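Response regulator receiver protein (PDB 2ZAY) probably acts in signal transduction as the CheY-like receiver domain of a longer response regulator, with a glutamate in place of the usual phosphoacceptor aspartate. Local coordinates at residues 10-15 with 49-54; 59-64 with 87-92; 83-88 with 103-108. One frame throughout, in Å; residues are numbered along the deposited sequence.

Contact 1: 10-15 with 49-54; sequences RIMLVD and VKTHPH
R10 overlaps the H54 ring at its CE1 corner, which sits over the rim of one guanidinium face, the planes 15° apart and H54 CE1 3.4 Å from R10 NH1. A bend at chi3 (-146°) brings NH1 to H52 O, to which it donates at 2.9 Å, the acceptor tilted 18° from the guanidinium plane. The aliphatic part takes part too: R10 CD lies 3.4 Å from T51 O. R10's backbone is gripped twice by H54. R10 N donates to H54 ND1 at 2.9 Å, near the plane of the ring and at its edge, and H54 N returns a bond to R10 O at 2.8 Å. Deeper in, the P53 ring rests against M12, CB to CB 3.9 Å, while M12 CE approaches T51 OG1 at 3.8 Å; that hydroxyl bonds to V47 O within its own helix. W9 and Y130 meet the H54 ring edge-to-face. Because ND1 accepts from a backbone N-H, it carries no proton in this bond; a neutral ring, probably with its proton on NE2, would avoid charge repulsion with the nearby arginine.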
loop_
_atom_site.group_PDB
_atom_site.type_symbol
_atom_site.label_atom_id
_atom_site.label_comp_id
_atom_site.label_asym_id
_atom_site.label_seq_id
_atom_site.Cartn_x
_atom_site.Cartn_y
_atom_site.Cartn_z
ATOM N N ARG A 10 -10.639 3.154 5.175
ATOM C CA ARG A 10 -10.332 3.427 3.775
ATOM C C ARG A 10 -8.923 2.919 3.528
ATOM O O ARG A 10 -7.990 3.312 4.227
ATOM C CB ARG A 10 -10.357 4.930 3.477
ATOM C CG ARG A 10 -11.662 5.636 3.821
ATOM C CD ARG A 10 -11.483 7.160 3.780
ATOM N NE ARG A 10 -12.327 7.797 4.786
ATOM C CZ ARG A 10 -11.874 8.463 5.839
ATOM N NH1 ARG A 10 -10.570 8.604 6.045
ATOM N NH2 ARG A 10 -12.738 8.983 6.704
ATOM N N ILE A 11 -8.770 2.055 2.532
ATOM C CA ILE A 11 -7.463 1.503 2.208
ATOM C C ILE A 11 -7.167 1.757 0.733
ATOM O O ILE A 11 -7.916 1.299 -0.123
ATOM C CB ILE A 11 -7.434 -0.028 2.454
ATOM C CG1 ILE A 11 -7.860 -0.345 3.890
ATOM C CG2 ILE A 11 -6.036 -0.576 2.175
ATOM C CD1 ILE A 11 -6.866 0.087 4.953
ATOM N N MET A 12 -6.102 2.491 0.428
ATOM C CA MET A 12 -5.766 2.722 -0.976
ATOM C C MET A 12 -4.754 1.676 -1.420
ATOM O O MET A 12 -3.773 1.419 -0.728
ATOM C CB MET A 12 -5.188 4.126 -1.198
ATOM C CG MET A 12 -4.714 4.384 -2.650
ATOM S SD MET A 12 -4.113 6.091 -3.002
ATOM C CE MET A 12 -5.502 6.949 -2.788
ATOM N N LEU A 13 -5.006 1.059 -2.570
ATOM C CA LEU A 13 -4.100 0.051 -3.117
ATOM C C LEU A 13 -3.585 0.533 -4.477
ATOM O O LEU A 13 -4.379 0.847 -5.359
ATOM C CB LEU A 13 -4.847 -1.274 -3.278
ATOM C CG LEU A 13 -4.140 -2.432 -3.977
ATOM C CD1 LEU A 13 -2.893 -2.816 -3.199
ATOM C CD2 LEU A 13 -5.099 -3.620 -4.076
ATOM N N VAL A 14 -2.264 0.590 -4.640
ATOM C CA VAL A 14 -1.646 1.042 -5.891
ATOM C C VAL A 14 -0.827 -0.111 -6.485
ATOM O O VAL A 14 0.125 -0.586 -5.865
ATOM C CB VAL A 14 -0.682 2.237 -5.647
ATOM C CG1 VAL A 14 -0.310 2.879 -6.977
ATOM C CG2 VAL A 14 -1.315 3.254 -4.714
ATOM N N ASP A 15 -1.190 -0.563 -7.682
ATOM C CA ASP A 15 -0.473 -1.672 -8.317
ATOM C C ASP A 15 -0.650 -1.568 -9.829
ATOM O O ASP A 15 -1.713 -1.160 -10.300
ATOM C CB ASP A 15 -1.030 -3.012 -7.823
ATOM C CG ASP A 15 -0.099 -4.182 -8.124
ATOM O OD1 ASP A 15 0.789 -4.464 -7.296
ATOM O OD2 ASP A 15 -0.247 -4.809 -9.192
ATOM N N VAL A 49 -4.487 12.449 -1.402
ATOM C CA VAL A 49 -4.697 13.750 -0.786
ATOM C C VAL A 49 -6.175 14.083 -0.605
ATOM O O VAL A 49 -6.551 14.696 0.390
ATOM C CB VAL A 49 -3.999 14.867 -1.614
ATOM C CG1 VAL A 49 -4.405 16.243 -1.104
ATOM C CG2 VAL A 49 -2.479 14.698 -1.508
ATOM N N LYS A 50 -7.024 13.663 -1.540
ATOM C CA LYS A 50 -8.442 13.973 -1.412
ATOM C C LYS A 50 -9.309 12.901 -0.761
ATOM O O LYS A 50 -10.401 13.206 -0.290
ATOM C CB LYS A 50 -9.034 14.360 -2.774
ATOM C CG LYS A 50 -8.944 13.304 -3.848
ATOM C CD LYS A 50 -9.344 13.903 -5.196
ATOM C CE LYS A 50 -9.272 12.884 -6.319
ATOM N NZ LYS A 50 -9.693 13.491 -7.616
ATOM N N THR A 51 -8.836 11.658 -0.717
ATOM C CA THR A 51 -9.626 10.589 -0.111
ATOM C C THR A 51 -9.144 10.224 1.286
ATOM O O THR A 51 -9.823 9.501 2.011
ATOM C CB THR A 51 -9.630 9.309 -0.975
ATOM O OG1 THR A 51 -8.337 8.697 -0.932
ATOM C CG2 THR A 51 -9.990 9.639 -2.423
ATOM N N HIS A 52 -7.957 10.702 1.654
ATOM C CA HIS A 52 -7.423 10.452 2.990
ATOM C C HIS A 52 -7.514 8.993 3.452
ATOM O O HIS A 52 -8.133 8.697 4.483
ATOM C CB HIS A 52 -8.171 11.334 3.996
ATOM C CG HIS A 52 -8.264 12.769 3.582
ATOM N ND1 HIS A 52 -7.225 13.660 3.744
ATOM C CD2 HIS A 52 -9.253 13.453 2.961
ATOM C CE1 HIS A 52 -7.570 14.832 3.239
ATOM N NE2 HIS A 52 -8.796 14.732 2.757
ATOM N N PRO A 53 -6.903 8.057 2.707
ATOM C CA PRO A 53 -6.976 6.659 3.144
ATOM C C PRO A 53 -6.319 6.508 4.519
ATOM O O PRO A 53 -5.418 7.277 4.857
ATOM C CB PRO A 53 -6.199 5.919 2.058
ATOM C CG PRO A 53 -5.177 6.951 1.617
ATOM C CD PRO A 53 -6.030 8.199 1.528
ATOM N N HIS A 54 -6.768 5.531 5.305
ATOM C CA HIS A 54 -6.177 5.304 6.625
ATOM C C HIS A 54 -4.837 4.597 6.471
ATOM O O HIS A 54 -3.961 4.691 7.332
ATOM C CB HIS A 54 -7.087 4.437 7.500
ATOM C CG HIS A 54 -8.363 5.105 7.903
ATOM N ND1 HIS A 54 -9.529 4.980 7.179
ATOM C CD2 HIS A 54 -8.656 5.909 8.953
ATOM C CE1 HIS A 54 -10.487 5.676 7.767
ATOM N NE2 HIS A 54 -9.983 6.250 8.846
#

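Contact 2: 59-64 with 87-92; sequences EANMPK and ALSGRA
L88 receives the backbone of the first segment: A60 N donates to L88 O at 2.8 Å, and E59 CA comes to 3.3 Å from the same L88 O in a CA-H...O contact, so one carbonyl serves two donors at the parallel E59-L88 bridge. S89 follows, its CB packed against A60 CB at 3.9 Å. With OG anti to the backbone N (chi1 177°), the hydroxyl reaches the turn ahead and accepts from R91 N at 3.1 Å, an ST turn; its further partner is E96 on helix 94-103. G90 N and N61 N both donate to one water, at 3.3 Å each, which links the two loops. R91 then runs its extended chain across the N61 amide, the planes 28° apart. N61 ND2 sits 3.4 Å from R91 CD, and N61 CG lies over one guanidinium face near its rim. The same ND2 is hydrogen-bonded to E96, which thus holds both N61 and S89. E59 OE2 bonds to T16 OG1 and lies close to like-charged D15. By family resemblance, E59, ending strand 55-59, occupies the phosphoacceptor aspartate position of CheY-like receivers, and S89 probably corresponds to their conserved Ser/Thr.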
loop_
_atom_site.group_PDB
_atom_site.type_symbol
_atom_site.label_atom_id
_atom_site.label_comp_id
_atom_site.label_asym_id
_atom_site.label_seq_id
_atom_site.Cartn_x
_atom_site.Cartn_y
_atom_site.Cartn_z
ATOM N N GLU A 59 2.696 -1.198 -4.761
ATOM C CA GLU A 59 3.645 -2.110 -5.374
ATOM C C GLU A 59 4.979 -1.378 -5.221
ATOM O O GLU A 59 5.033 -0.160 -5.376
ATOM C CB GLU A 59 3.309 -2.283 -6.857
ATOM C CG GLU A 59 4.177 -3.287 -7.590
ATOM C CD GLU A 59 3.730 -3.483 -9.031
ATOM O OE1 GLU A 59 4.222 -4.425 -9.692
ATOM O OE2 GLU A 59 2.891 -2.687 -9.503
ATOM N N ALA A 60 6.046 -2.108 -4.915
ATOM C CA ALA A 60 7.352 -1.485 -4.736
ATOM C C ALA A 60 7.998 -1.079 -6.051
ATOM O O ALA A 60 8.436 0.057 -6.218
ATOM C CB ALA A 60 8.273 -2.426 -3.981
ATOM N N ASN A 61 8.053 -2.010 -6.992
ATOM C CA ASN A 61 8.674 -1.731 -8.278
ATOM C C ASN A 61 7.666 -1.494 -9.396
ATOM O O ASN A 61 7.117 -2.440 -9.954
ATOM C CB ASN A 61 9.605 -2.890 -8.637
ATOM C CG ASN A 61 10.591 -3.199 -7.523
ATOM O OD1 ASN A 61 11.505 -2.420 -7.255
ATOM N ND2 ASN A 61 10.396 -4.332 -6.855
ATOM N N MET A 62 7.420 -0.221 -9.699
ATOM C CA MET A 62 6.503 0.173 -10.767
ATOM C C MET A 62 7.304 0.993 -11.783
ATOM O O MET A 62 8.165 1.794 -11.407
ATOM C CB MET A 62 5.348 1.032 -10.224
ATOM C CG MET A 62 4.435 0.332 -9.227
ATOM S SD MET A 62 2.961 1.301 -8.760
ATOM C CE MET A 62 3.708 2.565 -7.674
ATOM N N PRO A 63 7.037 0.800 -13.084
ATOM C CA PRO A 63 7.770 1.554 -14.105
ATOM C C PRO A 63 7.478 3.045 -14.023
ATOM O O PRO A 63 6.391 3.444 -13.615
ATOM C CB PRO A 63 7.282 0.927 -15.412
ATOM C CG PRO A 63 5.886 0.508 -15.081
ATOM C CD PRO A 63 6.050 -0.103 -13.704
ATOM N N LYS A 64 8.458 3.859 -14.408
ATOM C CA LYS A 64 8.325 5.314 -14.385
ATOM C C LYS A 64 8.375 5.832 -12.948
ATOM O O LYS A 64 9.363 6.447 -12.541
ATOM C CB LYS A 64 7.011 5.747 -15.050
ATOM C CG LYS A 64 6.824 5.243 -16.477
ATOM C CD LYS A 64 7.849 5.845 -17.428
ATOM C CE LYS A 64 7.665 5.311 -18.844
ATOM N NZ LYS A 64 8.646 5.901 -19.799
ATOM N N ALA A 87 4.520 -1.903 1.676
ATOM C CA ALA A 87 5.049 -2.219 0.358
ATOM C C ALA A 87 4.747 -3.662 -0.014
ATOM O O ALA A 87 4.840 -4.564 0.817
ATOM C CB ALA A 87 6.562 -1.982 0.312
ATOM N N LEU A 88 4.383 -3.860 -1.276
ATOM C CA LEU A 88 4.088 -5.175 -1.823
ATOM C C LEU A 88 5.130 -5.372 -2.921
ATOM O O LEU A 88 5.281 -4.524 -3.791
ATOM C CB LEU A 88 2.681 -5.186 -2.421
ATOM C CG LEU A 88 1.602 -6.022 -1.732
ATOM C CD1 LEU A 88 1.601 -5.787 -0.232
ATOM C CD2 LEU A 88 0.251 -5.681 -2.353
ATOM N N SER A 89 5.864 -6.476 -2.889
ATOM C CA SER A 89 6.871 -6.662 -3.920
ATOM C C SER A 89 6.957 -8.068 -4.466
ATOM O O SER A 89 6.896 -9.049 -3.721
ATOM C CB SER A 89 8.246 -6.240 -3.401
ATOM O OG SER A 89 9.242 -6.491 -4.378
ATOM N N GLY A 90 7.098 -8.147 -5.784
ATOM C CA GLY A 90 7.215 -9.429 -6.446
ATOM C C GLY A 90 8.654 -9.907 -6.480
ATOM O O GLY A 90 8.939 -10.979 -7.010
ATOM N N ARG A 91 9.567 -9.110 -5.929
ATOM C CA ARG A 91 10.982 -9.479 -5.888
ATOM C C ARG A 91 11.299 -9.944 -4.477
ATOM O O ARG A 91 11.719 -11.079 -4.255
ATOM C CB ARG A 91 11.856 -8.280 -6.266
ATOM C CG ARG A 91 11.525 -7.743 -7.637
ATOM C CD ARG A 91 12.504 -6.683 -8.103
ATOM N NE ARG A 91 12.245 -6.342 -9.499
ATOM C CZ ARG A 91 13.005 -5.537 -10.234
ATOM N NH1 ARG A 91 14.088 -4.977 -9.707
ATOM N NH2 ARG A 91 12.683 -5.301 -11.499
ATOM N N ALA A 92 11.093 -9.055 -3.518
ATOM C CA ALA A 92 11.304 -9.386 -2.121
ATOM C C ALA A 92 12.660 -9.994 -1.746
ATOM O O ALA A 92 12.726 -11.004 -1.038
ATOM C CB ALA A 92 10.181 -10.300 -1.650
HETATM O O HOH W 1 7.232 -5.190 -7.185
#

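Contact 3: 83-88 with 103-108; sequences IPVIAL and MGFIDF
The F105 ring lies obliquely against strand 85-89: V85 CG1 comes to 3.5 Å from F105 CE1, and A87 CB to 3.6 Å from F105 CD1. The F108 ring also meets that methyl obliquely, A87 CB lying 4.0 Å from F108 CD1, so the alanine sits between two aromatics, while F71 of helix 67-75 meets the F105 ring. On the opposite face of the sheet, that of I86 and D107, I86 CG1 touches I106 CG2 at 3.7 Å, and I86 and D107 lie side by side, pointing the same way. I106, whose CG1 is anti to the backbone N (chi1 -154°), extends its CD1 to P84 CB at 3.5 Å, a tight fit. Backbone bonds fix the register: I106 N donates to V85 O, and A87 N to D107 O almost straight, 173° at the hydrogen. One water bridges V85 N and G104 O beside the Schellman motif that ends helix 94-103. D107 OD1 takes the N-H of F108 on its anti side, while OD2 forms a salt bridge with R121 of helix 115-129. Parallel strands 85-89 and 107-110 joined through helix 94-103 make the final beta-alpha-beta crossover of the CheY-like fold.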
loop_
_atom_site.group_PDB
_atom_site.type_symbol
_atom_site.label_atom_id
_atom_site.label_comp_id
_atom_site.label_asym_id
_atom_site.label_seq_id
_atom_site.Cartn_x
_atom_site.Cartn_y
_atom_site.Cartn_z
ATOM N N ILE A 83 0.374 9.029 6.897
ATOM C CA ILE A 83 -0.403 7.823 6.582
ATOM C C ILE A 83 0.561 6.650 6.440
ATOM O O ILE A 83 1.562 6.754 5.737
ATOM C CB ILE A 83 -1.176 7.973 5.264
ATOM C CG1 ILE A 83 -2.221 9.089 5.390
ATOM C CG2 ILE A 83 -1.832 6.641 4.902
ATOM C CD1 ILE A 83 -2.928 9.426 4.065
ATOM N N PRO A 84 0.278 5.520 7.107
ATOM C CA PRO A 84 1.200 4.384 6.980
ATOM C C PRO A 84 1.175 3.772 5.585
ATOM O O PRO A 84 0.129 3.724 4.937
ATOM C CB PRO A 84 0.714 3.412 8.056
ATOM C CG PRO A 84 -0.767 3.705 8.139
ATOM C CD PRO A 84 -0.799 5.223 8.071
ATOM N N VAL A 85 2.333 3.309 5.127
ATOM C CA VAL A 85 2.433 2.714 3.793
ATOM C C VAL A 85 3.057 1.325 3.857
ATOM O O VAL A 85 4.131 1.138 4.437
ATOM C CB VAL A 85 3.285 3.607 2.843
ATOM C CG1 VAL A 85 3.218 3.061 1.409
ATOM C CG2 VAL A 85 2.772 5.052 2.879
ATOM N N ILE A 86 2.368 0.351 3.268
ATOM C CA ILE A 86 2.852 -1.029 3.222
ATOM C C ILE A 86 3.347 -1.291 1.806
ATOM O O ILE A 86 2.676 -0.926 0.840
ATOM C CB ILE A 86 1.721 -2.052 3.515
ATOM C CG1 ILE A 86 1.310 -1.989 4.991
ATOM C CG2 ILE A 86 2.195 -3.476 3.152
ATOM C CD1 ILE A 86 0.192 -2.954 5.332
ATOM N N ALA A 87 4.520 -1.903 1.676
ATOM C CA ALA A 87 5.049 -2.219 0.358
ATOM C C ALA A 87 4.747 -3.662 -0.014
ATOM O O ALA A 87 4.840 -4.564 0.817
ATOM C CB ALA A 87 6.562 -1.982 0.312
ATOM N N LEU A 88 4.383 -3.860 -1.276
ATOM C CA LEU A 88 4.088 -5.175 -1.823
ATOM C C LEU A 88 5.130 -5.372 -2.921
ATOM O O LEU A 88 5.281 -4.524 -3.791
ATOM C CB LEU A 88 2.681 -5.186 -2.421
ATOM C CG LEU A 88 1.602 -6.022 -1.732
ATOM C CD1 LEU A 88 1.601 -5.787 -0.232
ATOM C CD2 LEU A 88 0.251 -5.681 -2.353
ATOM N N MET A 103 13.589 2.830 5.099
ATOM C CA MET A 103 13.040 4.079 4.553
ATOM C C MET A 103 11.843 4.601 5.332
ATOM O O MET A 103 11.573 5.808 5.334
ATOM C CB MET A 103 12.528 3.854 3.135
ATOM C CG MET A 103 13.429 4.251 2.027
ATOM S SD MET A 103 12.553 3.903 0.506
ATOM C CE MET A 103 11.611 5.396 0.289
ATOM N N GLY A 104 11.090 3.690 5.940
ATOM C CA GLY A 104 9.921 4.113 6.688
ATOM C C GLY A 104 8.640 3.384 6.318
ATOM O O GLY A 104 7.582 3.658 6.896
ATOM N N PHE A 105 8.704 2.483 5.342
ATOM C CA PHE A 105 7.510 1.717 4.991
ATOM C C PHE A 105 7.115 0.998 6.278
ATOM O O PHE A 105 7.969 0.424 6.959
ATOM C CB PHE A 105 7.818 0.708 3.878
ATOM C CG PHE A 105 7.708 1.289 2.486
ATOM C CD1 PHE A 105 6.496 1.272 1.806
ATOM C CD2 PHE A 105 8.812 1.888 1.874
ATOM C CE1 PHE A 105 6.375 1.848 0.528
ATOM C CE2 PHE A 105 8.702 2.468 0.596
ATOM C CZ PHE A 105 7.485 2.446 -0.072
ATOM N N ILE A 106 5.832 1.030 6.621
ATOM C CA ILE A 106 5.395 0.409 7.871
ATOM C C ILE A 106 5.449 -1.118 7.858
ATOM O O ILE A 106 5.527 -1.752 8.916
ATOM C CB ILE A 106 3.979 0.893 8.262
ATOM C CG1 ILE A 106 3.807 0.785 9.776
ATOM C CG2 ILE A 106 2.927 0.100 7.511
ATOM C CD1 ILE A 106 2.587 1.508 10.291
ATOM N N ASP A 107 5.386 -1.713 6.673
ATOM C CA ASP A 107 5.484 -3.168 6.547
ATOM C C ASP A 107 5.885 -3.515 5.115
ATOM O O ASP A 107 5.867 -2.656 4.224
ATOM C CB ASP A 107 4.162 -3.871 6.906
ATOM C CG ASP A 107 4.382 -5.287 7.459
ATOM O OD1 ASP A 107 5.439 -5.893 7.172
ATOM O OD2 ASP A 107 3.499 -5.803 8.177
ATOM N N PHE A 108 6.260 -4.772 4.906
ATOM C CA PHE A 108 6.681 -5.255 3.595
ATOM C C PHE A 108 6.104 -6.652 3.397
ATOM O O PHE A 108 6.295 -7.532 4.243
ATOM C CB PHE A 108 8.207 -5.308 3.534
ATOM C CG PHE A 108 8.747 -5.828 2.230
ATOM C CD1 PHE A 108 9.042 -4.956 1.188
ATOM C CD2 PHE A 108 8.958 -7.193 2.047
ATOM C CE1 PHE A 108 9.546 -5.434 -0.025
ATOM C CE2 PHE A 108 9.460 -7.688 0.841
ATOM C CZ PHE A 108 9.756 -6.804 -0.198
HETATM O O HOH W 2 4.963 4.054 6.599
#

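In the fold
All three contacts reach one parallel sheet of order 33-38, 9-14, 55-59, 85-89, 107-110. Contacts 2 and 3 share A87 and L88 on strand 85-89, with centres about 12 Å apart; F108 CZ of contact 3 packs 3.6 Å from S89 CB of contact 2. Contact 1 lies about 17 Å from contact 2 and about 13 Å from contact 3, centre to centre. It meets contact 3 near the strands' N-terminal ends, H54 O lying 3.3 Å from P84 CD. At the other end, V14 O and E59 N, 2.9 Å apart, probably bond and so join contacts 1 and 2. There D15, its partner K111 and E59 mark what corresponds to the phosphorylation pocket of receivers, here with glutamate at the usual aspartate position.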